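Local atomic coordinates of protein FimX (Pseudomonas aeruginosa PAO1, PDB entry 3HV8), a protein that belongs to the EAL-domain family and holds the ligand C2E in a pocket of its EAL domain. Residues L55-P60 with A68-A73; S32-F37 with G62-P67; Q26-N31 with A80-R85. One frame throughout, in Å; residues are numbered along the deposited sequence.

Contact 1: L55-P60 with A68-A73; sequences LRLLNP and AEFLHA. With C2E (9,9'-[(2R,3R,3aS,5S,7aR,9R,10R,10aS,12S,14aR)-3,5,10,12-tetrahydroxy-5,12-dioxidooctahydro-2H,7H-difuro[3,2-d:3',2'-j][1,3,7,9,2,8]tetraoxadiphosphacyclododecine-2,9-diyl]bis(2-amino-1,9-dihydro-6H-purin-6-one)), chain B.
Phe70 presents its ring to the strand side chains of Leu55 and Leu57, and the tight packing between the two segments gathers round that ring. Leu57 comes over one face: its CB lies 4.0 Å from the centroid of the Phe70 ring, 27° off the ring normal, which makes the touch a CH-pi contact. Leu55 instead arrives at the rim, in the plane of the ring, with its CD2 methyl 3.8 Å from Phe70 CZ. Phe70 reaches both because its chi1 of 70° sets the ring between its own backbone N and carbonyl carbon, turned back over the strand from the N-cap position of helix 71-76. Leu24 of helix 20-30 also packs on Phe70, and Ile83 of helix 80-96 on Leu55, so the apolar cluster is buried.

The other side of the strand is polar and more open, with Arg56 partly exposed. Arg56 points away from Phe70, bends at chi2 and curls back so that its NH1 donates to the carbonyl O of Leu55, at 2.9 Å and from above the carbonyl plane. That bond steadies a guanidinium whose edge takes one phosphate oxygen of C2E in a fork, NH1 at 2.8 Å and NH2 at 3.0 Å from O11. Leu55 contributes its backbone as well: its N-H reaches N71 of a guanine base, 3.0 Å away at a nearly straight 164°. Partly exposed Leu71 lays its CD1 methyl 3.4 Å from N31 of the same base.

Strand 49-58 therefore has one face in the hydrophobic interior and a backbone N-H and an arginine for the ligand. It carries the family signature, here Glu-Val-Leu, directly before Leu55, and the whole forms one wall of the ligand pocket at the mouth of the modified TIM barrel typical of EAL domains.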
loop_
_atom_site.group_PDB
_atom_site.type_symbol
_atom_site.label_atom_id
_atom_site.label_comp_id
_atom_site.label_asym_id
_atom_site.label_seq_id
_atom_site.Cartn_x
_atom_site.Cartn_y
_atom_site.Cartn_z
ATOM N N LEU A 55 -3.738 2.296 8.686
ATOM C CA LEU A 55 -4.489 3.267 9.489
ATOM C C LEU A 55 -5.353 2.635 10.577
ATOM O O LEU A 55 -6.014 1.635 10.341
ATOM C CB LEU A 55 -5.415 4.061 8.572
ATOM C CG LEU A 55 -6.255 5.128 9.275
ATOM C CD1 LEU A 55 -5.358 6.204 9.871
ATOM C CD2 LEU A 55 -7.235 5.730 8.295
ATOM N N ARG A 56 -5.354 3.220 11.768
ATOM C CA ARG A 56 -6.314 2.830 12.791
ATOM C C ARG A 56 -7.039 4.075 13.272
ATOM O O ARG A 56 -6.430 5.126 13.452
ATOM C CB ARG A 56 -5.622 2.170 13.984
ATOM C CG ARG A 56 -4.809 0.934 13.646
ATOM C CD ARG A 56 -5.731 -0.202 13.204
ATOM N NE ARG A 56 -5.003 -1.432 12.900
ATOM C CZ ARG A 56 -4.668 -1.822 11.671
ATOM N NH1 ARG A 56 -4.975 -1.055 10.625
ATOM N NH2 ARG A 56 -4.007 -2.964 11.494
ATOM N N LEU A 57 -8.348 3.975 13.448
ATOM C CA LEU A 57 -9.109 5.032 14.102
ATOM C C LEU A 57 -8.951 4.852 15.615
ATOM O O LEU A 57 -8.897 3.732 16.104
ATOM C CB LEU A 57 -10.576 4.944 13.684
ATOM C CG LEU A 57 -11.612 5.677 14.537
ATOM C CD1 LEU A 57 -11.476 7.179 14.378
ATOM C CD2 LEU A 57 -13.029 5.228 14.136
ATOM N N LEU A 58 -8.838 5.953 16.355
ATOM C CA LEU A 58 -8.794 5.842 17.812
ATOM C C LEU A 58 -10.165 6.257 18.307
ATOM O O LEU A 58 -10.600 7.378 18.059
ATOM C CB LEU A 58 -7.690 6.729 18.396
ATOM C CG LEU A 58 -6.252 6.395 17.980
ATOM C CD1 LEU A 58 -5.316 7.450 18.570
ATOM C CD2 LEU A 58 -5.819 5.001 18.408
ATOM N N ASN A 59 -10.883 5.316 18.913
ATOM C CA ASN A 59 -12.229 5.601 19.391
ATOM C C ASN A 59 -12.162 6.493 20.629
ATOM O O ASN A 59 -11.076 6.744 21.154
ATOM C CB ASN A 59 -13.060 4.318 19.600
ATOM C CG ASN A 59 -12.544 3.437 20.734
ATOM O OD1 ASN A 59 -12.858 2.248 20.786
ATOM N ND2 ASN A 59 -11.763 4.008 21.639
ATOM N N PRO A 60 -13.313 7.008 21.083
ATOM C CA PRO A 60 -13.238 7.937 22.214
ATOM C C PRO A 60 -12.546 7.370 23.462
ATOM O O PRO A 60 -12.184 8.154 24.331
ATOM C CB PRO A 60 -14.708 8.260 22.489
ATOM C CG PRO A 60 -15.360 8.134 21.143
ATOM C CD PRO A 60 -14.657 6.971 20.481
ATOM N N ALA A 68 -11.765 -1.881 8.484
ATOM C CA ALA A 68 -12.991 -2.612 8.183
ATOM C C ALA A 68 -14.231 -1.957 8.794
ATOM O O ALA A 68 -15.307 -2.000 8.200
ATOM C CB ALA A 68 -12.871 -4.031 8.689
ATOM N N GLU A 69 -14.072 -1.344 9.969
ATOM C CA GLU A 69 -15.211 -0.787 10.700
ATOM C C GLU A 69 -15.564 0.660 10.362
ATOM O O GLU A 69 -16.577 1.182 10.854
ATOM C CB GLU A 69 -14.984 -0.920 12.202
ATOM C CG GLU A 69 -14.685 -2.340 12.647
ATOM C CD GLU A 69 -14.462 -2.459 14.145
ATOM O OE1 GLU A 69 -15.024 -1.639 14.901
ATOM O OE2 GLU A 69 -13.732 -3.380 14.568
ATOM N N PHE A 70 -14.768 1.330 9.533
ATOM C CA PHE A 70 -15.061 2.737 9.246
ATOM C C PHE A 70 -14.800 3.245 7.833
ATOM O O PHE A 70 -15.409 4.221 7.434
ATOM C CB PHE A 70 -14.363 3.663 10.267
ATOM C CG PHE A 70 -12.863 3.709 10.131
ATOM C CD1 PHE A 70 -12.260 4.598 9.262
ATOM C CD2 PHE A 70 -12.058 2.858 10.888
ATOM C CE1 PHE A 70 -10.868 4.638 9.139
ATOM C CE2 PHE A 70 -10.672 2.899 10.778
ATOM C CZ PHE A 70 -10.080 3.785 9.901
ATOM N N LEU A 71 -13.892 2.626 7.068
ATOM C CA LEU A 71 -13.558 3.174 5.747
ATOM C C LEU A 71 -14.729 3.180 4.776
ATOM O O LEU A 71 -14.919 4.149 4.017
ATOM C CB LEU A 71 -12.353 2.458 5.110
ATOM C CG LEU A 71 -10.978 2.844 5.644
ATOM C CD1 LEU A 71 -9.917 2.099 4.836
ATOM C CD2 LEU A 71 -10.777 4.350 5.542
ATOM N N HIS A 72 -15.540 2.118 4.798
ATOM C CA HIS A 72 -16.725 2.045 3.941
ATOM C C HIS A 72 -17.713 3.175 4.211
ATOM O O HIS A 72 -18.162 3.861 3.284
ATOM C CB HIS A 72 -17.403 0.669 4.057
ATOM C CG HIS A 72 -17.702 0.250 5.467
ATOM N ND1 HIS A 72 -18.156 -1.008 5.789
ATOM C CD2 HIS A 72 -17.585 0.925 6.637
ATOM C CE1 HIS A 72 -18.334 -1.086 7.100
ATOM N NE2 HIS A 72 -17.995 0.071 7.635
ATOM N N ALA A 73 -18.030 3.377 5.489
ATOM C CA ALA A 73 -18.989 4.388 5.889
ATOM C C ALA A 73 -18.403 5.766 5.598
ATOM O O ALA A 73 -19.087 6.661 5.143
ATOM C CB ALA A 73 -19.311 4.220 7.371
HETATM P P1 C2E B . -4.751 -4.648 2.762
HETATM O O2P C2E B . -4.012 -4.861 1.362
HETATM O O1P C2E B . -5.574 -5.853 2.986
HETATM O "O5'" C2E B . -3.779 -4.612 4.025
HETATM C "C5'" C2E B . -3.327 -5.875 4.551
HETATM C "C4'" C2E B . -4.155 -6.379 5.752
HETATM O "O4'" C2E B . -3.563 -7.609 6.237
HETATM C "C3'" C2E B . -3.936 -5.357 6.861
HETATM O "O3'" C2E B . -5.148 -5.213 7.617
HETATM C "C2'" C2E B . -2.769 -5.939 7.694
HETATM O "O2'" C2E B . -2.803 -5.564 9.058
HETATM C "C1'" C2E B . -3.031 -7.438 7.543
HETATM N N9 C2E B . -1.853 -8.281 7.681
HETATM C C8 C2E B . -0.536 -7.896 7.597
HETATM N N7 C2E B . 0.234 -8.960 7.593
HETATM C C5 C2E B . -0.556 -10.069 7.696
HETATM C C6 C2E B . -0.286 -11.455 7.749
HETATM O O6 C2E B . 0.851 -11.921 7.654
HETATM N N1 C2E B . -1.344 -12.269 7.877
HETATM C C2 C2E B . -2.616 -11.795 7.955
HETATM N N2 C2E B . -3.646 -12.691 8.080
HETATM N N3 C2E B . -2.881 -10.510 7.907
HETATM C C4 C2E B . -1.880 -9.639 7.771
HETATM P P11 C2E B . -5.609 -3.713 7.973
HETATM O O21 C2E B . -6.905 -3.813 8.861
HETATM O O11 C2E B . -4.497 -2.939 8.561
HETATM O O5A C2E B . -5.933 -3.055 6.567
HETATM C C5A C2E B . -6.990 -3.607 5.769
HETATM C C4A C2E B . -7.249 -2.734 4.544
HETATM O O4A C2E B . -7.646 -1.423 4.972
HETATM C C3A C2E B . -6.027 -2.503 3.653
HETATM O O3A C2E B . -5.856 -3.522 2.677
HETATM C C2A C2E B . -6.448 -1.227 2.921
HETATM O O2A C2E B . -7.418 -1.533 1.903
HETATM C C1A C2E B . -7.206 -0.475 4.021
HETATM N N91 C2E B . -6.290 0.453 4.672
HETATM C C81 C2E B . -5.478 0.238 5.748
HETATM N N71 C2E B . -4.828 1.340 6.004
HETATM C C51 C2E B . -5.241 2.329 5.155
HETATM C C61 C2E B . -4.945 3.695 4.973
HETATM O O61 C2E B . -4.054 4.285 5.597
HETATM N N11 C2E B . -5.630 4.324 3.982
HETATM C C21 C2E B . -6.560 3.694 3.200
HETATM N N21 C2E B . -7.172 4.391 2.197
HETATM N N31 C2E B . -6.827 2.422 3.338
HETATM C C41 C2E B . -6.197 1.750 4.308
#

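Contact 2: S32-F37 with G62-P67; sequences SFRLLF and GQEVPP. With C2E (9,9'-[(2R,3R,3aS,5S,7aR,9R,10R,10aS,12S,14aR)-3,5,10,12-tetrahydroxy-5,12-dioxidooctahydro-2H,7H-difuro[3,2-d:3',2'-j][1,3,7,9,2,8]tetraoxadiphosphacyclododecine-2,9-diyl]bis(2-amino-1,9-dihydro-6H-purin-6-one)), chain B.
Arg34 lays the end of its side chain across the carboxylate of Glu64, the two chains crossing at about a right angle. The arginine leaves strand 33-42 extended and bends at chi3 (-60°), which turns the guanidinium edge to the acid. A single salt-bridge contact results: NH2 donates to Glu64 OE1 at 2.8 Å and 161°, in the guanidinium plane but on the anti side of the oxygen, with the two planes 69° apart, unlike a coplanar, two-pronged pairing. The aliphatic part joins in, since Arg34 CD comes within 3.2 Å of Glu64 OE1, while Leu36 CD2 borders the same oxygen at 3.9 Å.

Water widens the link. One molecule accepts from Arg34 NH2 and donates to Gly62 O, 2.8 Å from each; a second does the same from NH1, though its 3.2 Å bond to that nitrogen is weak. At the far end of 62-67, Pro67 lays CB 3.3 Å from C2E O4A.

Strand 49-58 lies between the two partners in the sheet, so the ion pair bridges over it. One direct charged bond, supplemented by water, in a partly exposed place implies a link that is specific in direction but probably moderate in strength.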
loop_
_atom_site.group_PDB
_atom_site.type_symbol
_atom_site.label_atom_id
_atom_site.label_comp_id
_atom_site.label_asym_id
_atom_site.label_seq_id
_atom_site.Cartn_x
_atom_site.Cartn_y
_atom_site.Cartn_z
ATOM N N SER A 32 -7.398 11.951 15.995
ATOM C CA SER A 32 -7.823 10.725 16.658
ATOM C C SER A 32 -7.703 9.528 15.724
ATOM O O SER A 32 -8.627 8.717 15.597
ATOM C CB SER A 32 -9.238 10.840 17.211
ATOM O OG SER A 32 -9.441 9.858 18.214
ATOM N N PHE A 33 -6.550 9.452 15.077
ATOM C CA PHE A 33 -6.138 8.313 14.254
ATOM C C PHE A 33 -4.713 7.961 14.642
ATOM O O PHE A 33 -3.977 8.782 15.220
ATOM C CB PHE A 33 -6.155 8.647 12.757
ATOM C CG PHE A 33 -7.524 8.880 12.188
ATOM C CD1 PHE A 33 -8.294 7.815 11.734
ATOM C CD2 PHE A 33 -8.044 10.167 12.084
ATOM C CE1 PHE A 33 -9.539 8.025 11.195
ATOM C CE2 PHE A 33 -9.297 10.379 11.544
ATOM C CZ PHE A 33 -10.052 9.296 11.090
ATOM N N ARG A 34 -4.292 6.753 14.301
ATOM C CA ARG A 34 -2.920 6.353 14.536
ATOM C C ARG A 34 -2.406 5.632 13.293
ATOM O O ARG A 34 -3.121 4.813 12.708
ATOM C CB ARG A 34 -2.849 5.432 15.742
ATOM C CG ARG A 34 -1.477 4.827 15.990
ATOM C CD ARG A 34 -1.454 4.057 17.301
ATOM N NE ARG A 34 -1.762 4.933 18.428
ATOM C CZ ARG A 34 -2.322 4.530 19.563
ATOM N NH1 ARG A 34 -2.560 5.410 20.527
ATOM N NH2 ARG A 34 -2.645 3.254 19.736
ATOM N N LEU A 35 -1.176 5.931 12.889
ATOM C CA LEU A 35 -0.517 5.166 11.833
ATOM C C LEU A 35 0.307 4.027 12.422
ATOM O O LEU A 35 1.075 4.219 13.380
ATOM C CB LEU A 35 0.388 6.066 10.999
ATOM C CG LEU A 35 -0.306 7.235 10.307
ATOM C CD1 LEU A 35 0.660 8.039 9.463
ATOM C CD2 LEU A 35 -1.479 6.737 9.464
ATOM N N LEU A 36 0.157 2.839 11.838
ATOM C CA LEU A 36 1.047 1.724 12.106
ATOM C C LEU A 36 1.892 1.465 10.854
ATOM O O LEU A 36 1.529 1.884 9.745
ATOM C CB LEU A 36 0.251 0.467 12.458
ATOM C CG LEU A 36 -0.804 0.619 13.555
ATOM C CD1 LEU A 36 -1.507 -0.730 13.758
ATOM C CD2 LEU A 36 -0.160 1.121 14.858
ATOM N N PHE A 37 2.999 0.751 11.042
ATOM C CA PHE A 37 4.004 0.539 10.012
ATOM C C PHE A 37 4.364 -0.921 9.973
ATOM O O PHE A 37 4.664 -1.513 11.006
ATOM C CB PHE A 37 5.231 1.392 10.332
ATOM C CG PHE A 37 4.909 2.851 10.470
ATOM C CD1 PHE A 37 4.865 3.670 9.355
ATOM C CD2 PHE A 37 4.615 3.393 11.710
ATOM C CE1 PHE A 37 4.532 5.009 9.469
ATOM C CE2 PHE A 37 4.285 4.732 11.835
ATOM C CZ PHE A 37 4.250 5.540 10.711
ATOM N N GLY A 62 -9.702 5.576 23.239
ATOM C CA GLY A 62 -8.296 5.419 22.910
ATOM C C GLY A 62 -7.944 4.064 22.313
ATOM O O GLY A 62 -6.770 3.719 22.200
ATOM N N GLN A 63 -8.962 3.295 21.935
ATOM C CA GLN A 63 -8.740 1.980 21.333
ATOM C C GLN A 63 -8.534 2.055 19.817
ATOM O O GLN A 63 -9.159 2.870 19.143
ATOM C CB GLN A 63 -9.919 1.057 21.626
ATOM C CG GLN A 63 -10.125 0.736 23.097
ATOM C CD GLN A 63 -11.321 -0.170 23.316
ATOM O OE1 GLN A 63 -12.443 0.153 22.915
ATOM N NE2 GLN A 63 -11.086 -1.316 23.950
ATOM N N GLU A 64 -7.674 1.181 19.301
ATOM C CA GLU A 64 -7.467 1.086 17.856
ATOM C C GLU A 64 -8.619 0.338 17.205
ATOM O O GLU A 64 -8.956 -0.779 17.602
ATOM C CB GLU A 64 -6.138 0.405 17.530
ATOM C CG GLU A 64 -4.938 1.253 17.854
ATOM C CD GLU A 64 -3.623 0.520 17.674
ATOM O OE1 GLU A 64 -2.573 1.119 17.977
ATOM O OE2 GLU A 64 -3.627 -0.650 17.227
ATOM N N VAL A 65 -9.226 0.979 16.213
ATOM C CA VAL A 65 -10.322 0.411 15.437
ATOM C C VAL A 65 -9.834 0.231 14.003
ATOM O O VAL A 65 -9.299 1.159 13.399
ATOM C CB VAL A 65 -11.538 1.344 15.440
ATOM C CG1 VAL A 65 -12.700 0.751 14.653
ATOM C CG2 VAL A 65 -11.948 1.667 16.875
ATOM N N PRO A 66 -10.011 -0.974 13.452
ATOM C CA PRO A 66 -9.503 -1.305 12.116
ATOM C C PRO A 66 -10.330 -0.708 10.990
ATOM O O PRO A 66 -11.522 -0.428 11.176
ATOM C CB PRO A 66 -9.618 -2.830 12.067
ATOM C CG PRO A 66 -10.715 -3.162 12.999
ATOM C CD PRO A 66 -10.751 -2.093 14.064
ATOM N N PRO A 67 -9.702 -0.521 9.818
ATOM C CA PRO A 67 -10.335 0.070 8.628
ATOM C C PRO A 67 -11.660 -0.580 8.255
ATOM O O PRO A 67 -12.568 0.106 7.772
ATOM C CB PRO A 67 -9.311 -0.190 7.526
ATOM C CG PRO A 67 -7.997 -0.206 8.255
ATOM C CD PRO A 67 -8.262 -0.776 9.610
HETATM P P1 C2E B . -4.751 -4.648 2.762
HETATM O O2P C2E B . -4.012 -4.861 1.362
HETATM O O1P C2E B . -5.574 -5.853 2.986
HETATM O "O5'" C2E B . -3.779 -4.612 4.025
HETATM C "C5'" C2E B . -3.327 -5.875 4.551
HETATM C "C4'" C2E B . -4.155 -6.379 5.752
HETATM O "O4'" C2E B . -3.563 -7.609 6.237
HETATM C "C3'" C2E B . -3.936 -5.357 6.861
HETATM O "O3'" C2E B . -5.148 -5.213 7.617
HETATM C "C2'" C2E B . -2.769 -5.939 7.694
HETATM O "O2'" C2E B . -2.803 -5.564 9.058
HETATM C "C1'" C2E B . -3.031 -7.438 7.543
HETATM N N9 C2E B . -1.853 -8.281 7.681
HETATM C C8 C2E B . -0.536 -7.896 7.597
HETATM N N7 C2E B . 0.234 -8.960 7.593
HETATM C C5 C2E B . -0.556 -10.069 7.696
HETATM C C6 C2E B . -0.286 -11.455 7.749
HETATM O O6 C2E B . 0.851 -11.921 7.654
HETATM N N1 C2E B . -1.344 -12.269 7.877
HETATM C C2 C2E B . -2.616 -11.795 7.955
HETATM N N2 C2E B . -3.646 -12.691 8.080
HETATM N N3 C2E B . -2.881 -10.510 7.907
HETATM C C4 C2E B . -1.880 -9.639 7.771
HETATM P P11 C2E B . -5.609 -3.713 7.973
HETATM O O21 C2E B . -6.905 -3.813 8.861
HETATM O O11 C2E B . -4.497 -2.939 8.561
HETATM O O5A C2E B . -5.933 -3.055 6.567
HETATM C C5A C2E B . -6.990 -3.607 5.769
HETATM C C4A C2E B . -7.249 -2.734 4.544
HETATM O O4A C2E B . -7.646 -1.423 4.972
HETATM C C3A C2E B . -6.027 -2.503 3.653
HETATM O O3A C2E B . -5.856 -3.522 2.677
HETATM C C2A C2E B . -6.448 -1.227 2.921
HETATM O O2A C2E B . -7.418 -1.533 1.903
HETATM C C1A C2E B . -7.206 -0.475 4.021
HETATM N N91 C2E B . -6.290 0.453 4.672
HETATM C C81 C2E B . -5.478 0.238 5.748
HETATM N N71 C2E B . -4.828 1.340 6.004
HETATM C C51 C2E B . -5.241 2.329 5.155
HETATM C C61 C2E B . -4.945 3.695 4.973
HETATM O O61 C2E B . -4.054 4.285 5.597
HETATM N N11 C2E B . -5.630 4.324 3.982
HETATM C C21 C2E B . -6.560 3.694 3.200
HETATM N N21 C2E B . -7.172 4.391 2.197
HETATM N N31 C2E B . -6.827 2.422 3.338
HETATM C C41 C2E B . -6.197 1.750 4.308
HETATM O O HOH W 1 -4.472 2.266 21.649
HETATM O O HOH W 2 -5.059 6.040 22.478
#

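Contact 3: Q26-N31 with A80-R85; sequences QALETN and AEKIDR
A chi1 of -79° holds CG of Leu28 beside the backbone N and anti to the carbonyl carbon, and with chi2 at 164° its two methyls meet neighbouring residues of helix 80-96. CD1 meets the CB of Lys82, 3.9 Å away, and the two side chains cross at about a right angle. CD2 goes to the backbone itself: it sits 3.7 Å from Lys82 O and 3.9 Å from Ile83 CA, and it also touches the side chain of Ile83 at CG1, 4.0 Å off. One leucine thus lies against two successive residues of the opposing helix. Lys82 lends only the root of its chain, which, bent at chi3 and chi4, carries the ammonium end away from the contact.

The last turn before Asn31 has bonds of its own. Gln26 O accepts from Glu29 N and from Thr30 OG1, each at 3.0 Å and from opposite faces of its carbonyl plane. Asn31 takes positive phi as the chain turns toward strand 33-42, and its OD1 accepts a hydrogen bond from NE1 of Trp86, a polar tie beside the apolar one. On the far side of helix 80-96 Asp84 faces away from Leu28 and is hydrogen-bonded to C2E, Ser112 and Ser115.

Across the two segments the contact is apolar packing without a directional bond, so it probably constrains the helices by fit, while Asn31 and Trp86 supply direction nearby.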
loop_
_atom_site.group_PDB
_atom_site.type_symbol
_atom_site.label_atom_id
_atom_site.label_comp_id
_atom_site.label_asym_id
_atom_site.label_seq_id
_atom_site.Cartn_x
_atom_site.Cartn_y
_atom_site.Cartn_z
ATOM N N GLN A 26 -15.193 14.213 13.759
ATOM C CA GLN A 26 -14.453 14.726 14.910
ATOM C C GLN A 26 -12.998 14.248 14.906
ATOM O O GLN A 26 -12.078 15.018 15.175
ATOM C CB GLN A 26 -15.172 14.286 16.183
ATOM C CG GLN A 26 -14.479 14.535 17.480
ATOM C CD GLN A 26 -15.415 14.259 18.634
ATOM O OE1 GLN A 26 -16.310 15.054 18.917
ATOM N NE2 GLN A 26 -15.238 13.116 19.285
ATOM N N ALA A 27 -12.783 12.973 14.601
ATOM C CA ALA A 27 -11.436 12.400 14.582
ATOM C C ALA A 27 -10.496 13.123 13.608
ATOM O O ALA A 27 -9.313 13.304 13.913
ATOM C CB ALA A 27 -11.517 10.904 14.215
ATOM N N LEU A 28 -11.026 13.511 12.449
ATOM C CA LEU A 28 -10.286 14.232 11.414
ATOM C C LEU A 28 -9.804 15.595 11.877
ATOM O O LEU A 28 -8.864 16.152 11.306
ATOM C CB LEU A 28 -11.141 14.405 10.160
ATOM C CG LEU A 28 -11.212 13.149 9.291
ATOM C CD1 LEU A 28 -12.371 13.267 8.319
ATOM C CD2 LEU A 28 -9.868 12.909 8.576
ATOM N N GLU A 29 -10.453 16.124 12.907
ATOM C CA GLU A 29 -10.086 17.442 13.433
ATOM C C GLU A 29 -9.315 17.382 14.749
ATOM O O GLU A 29 -8.888 18.420 15.266
ATOM C CB GLU A 29 -11.335 18.313 13.598
ATOM C CG GLU A 29 -12.098 18.573 12.307
ATOM C CD GLU A 29 -11.340 19.460 11.328
ATOM O OE1 GLU A 29 -11.911 19.787 10.266
ATOM O OE2 GLU A 29 -10.182 19.837 11.616
ATOM N N THR A 30 -9.130 16.189 15.297
ATOM C CA THR A 30 -8.469 16.041 16.595
ATOM C C THR A 30 -7.304 15.049 16.619
ATOM O O THR A 30 -6.848 14.646 17.687
ATOM C CB THR A 30 -9.473 15.600 17.659
ATOM O OG1 THR A 30 -10.069 14.360 17.242
ATOM C CG2 THR A 30 -10.562 16.640 17.836
ATOM N N ASN A 31 -6.822 14.648 15.442
ATOM C CA ASN A 31 -5.758 13.634 15.339
ATOM C C ASN A 31 -6.114 12.319 16.026
ATOM O O ASN A 31 -5.243 11.645 16.564
ATOM C CB ASN A 31 -4.411 14.127 15.907
ATOM C CG ASN A 31 -3.666 15.034 14.953
ATOM O OD1 ASN A 31 -3.823 14.950 13.741
ATOM N ND2 ASN A 31 -2.844 15.920 15.506
ATOM N N ALA A 80 -13.800 10.165 2.638
ATOM C CA ALA A 80 -12.666 9.304 2.287
ATOM C C ALA A 80 -11.446 10.094 1.818
ATOM O O ALA A 80 -10.309 9.743 2.150
ATOM C CB ALA A 80 -13.074 8.245 1.237
ATOM N N GLU A 81 -11.673 11.163 1.061
ATOM C CA GLU A 81 -10.566 11.991 0.613
ATOM C C GLU A 81 -9.868 12.649 1.791
ATOM O O GLU A 81 -8.641 12.673 1.867
ATOM C CB GLU A 81 -11.044 13.056 -0.372
ATOM C CG GLU A 81 -11.710 12.500 -1.640
ATOM C CD GLU A 81 -13.227 12.384 -1.526
ATOM O OE1 GLU A 81 -13.750 12.266 -0.398
ATOM O OE2 GLU A 81 -13.897 12.411 -2.582
ATOM N N LYS A 82 -10.654 13.168 2.734
ATOM C CA LYS A 82 -10.081 13.789 3.931
ATOM C C LYS A 82 -9.262 12.806 4.762
ATOM O O LYS A 82 -8.211 13.154 5.284
ATOM C CB LYS A 82 -11.178 14.414 4.803
ATOM C CG LYS A 82 -11.551 15.821 4.392
ATOM C CD LYS A 82 -12.381 16.501 5.470
ATOM C CE LYS A 82 -13.803 16.722 5.003
ATOM N NZ LYS A 82 -13.829 17.703 3.885
ATOM N N ILE A 83 -9.739 11.574 4.911
ATOM C CA ILE A 83 -8.957 10.566 5.612
ATOM C C ILE A 83 -7.634 10.299 4.895
ATOM O O ILE A 83 -6.571 10.258 5.525
ATOM C CB ILE A 83 -9.762 9.251 5.780
ATOM C CG1 ILE A 83 -10.880 9.456 6.809
ATOM C CG2 ILE A 83 -8.841 8.100 6.156
ATOM C CD1 ILE A 83 -11.822 8.263 6.947
ATOM N N ASP A 84 -7.686 10.153 3.576
ATOM C CA ASP A 84 -6.458 9.940 2.819
ATOM C C ASP A 84 -5.486 11.122 2.971
ATOM O O ASP A 84 -4.286 10.912 3.118
ATOM C CB ASP A 84 -6.763 9.686 1.332
ATOM C CG ASP A 84 -7.302 8.285 1.063
ATOM O OD1 ASP A 84 -7.209 7.397 1.947
ATOM O OD2 ASP A 84 -7.825 8.087 -0.047
ATOM N N ARG A 85 -5.990 12.354 2.955
ATOM C CA ARG A 85 -5.093 13.497 3.126
ATOM C C ARG A 85 -4.453 13.478 4.513
ATOM O O ARG A 85 -3.279 13.823 4.646
ATOM C CB ARG A 85 -5.822 14.834 2.928
ATOM C CG ARG A 85 -6.569 14.996 1.598
ATOM C CD ARG A 85 -5.671 15.139 0.383
ATOM N NE ARG A 85 -6.443 15.407 -0.843
ATOM C CZ ARG A 85 -6.734 16.624 -1.304
ATOM N NH1 ARG A 85 -7.442 16.765 -2.422
ATOM N NH2 ARG A 85 -6.319 17.706 -0.653
#

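In the fold
Contact 1 is the buried one, while contacts 2 and 3 are only partly so, and their chemistry follows suit: ring and methyls in the first, an ion pair with water in the second, a leucine laid on a helix in the third. Contacts 1 and 2 share the sheet, and strand 49-58 stands between the partners of contact 2; their segments alternate along the chain and meet directly, as in the hydrogen bond between Ser32 OG and Leu58 O. Contact 3 brings together helices packed against residues of that sheet, reaching contact 1 through Ala27 on Leu57 and contact 2 through Ala27 on Phe33. All three contain a pocket residue, yet only in contact 1 does one of these, Leu55, also touch the opposite segment.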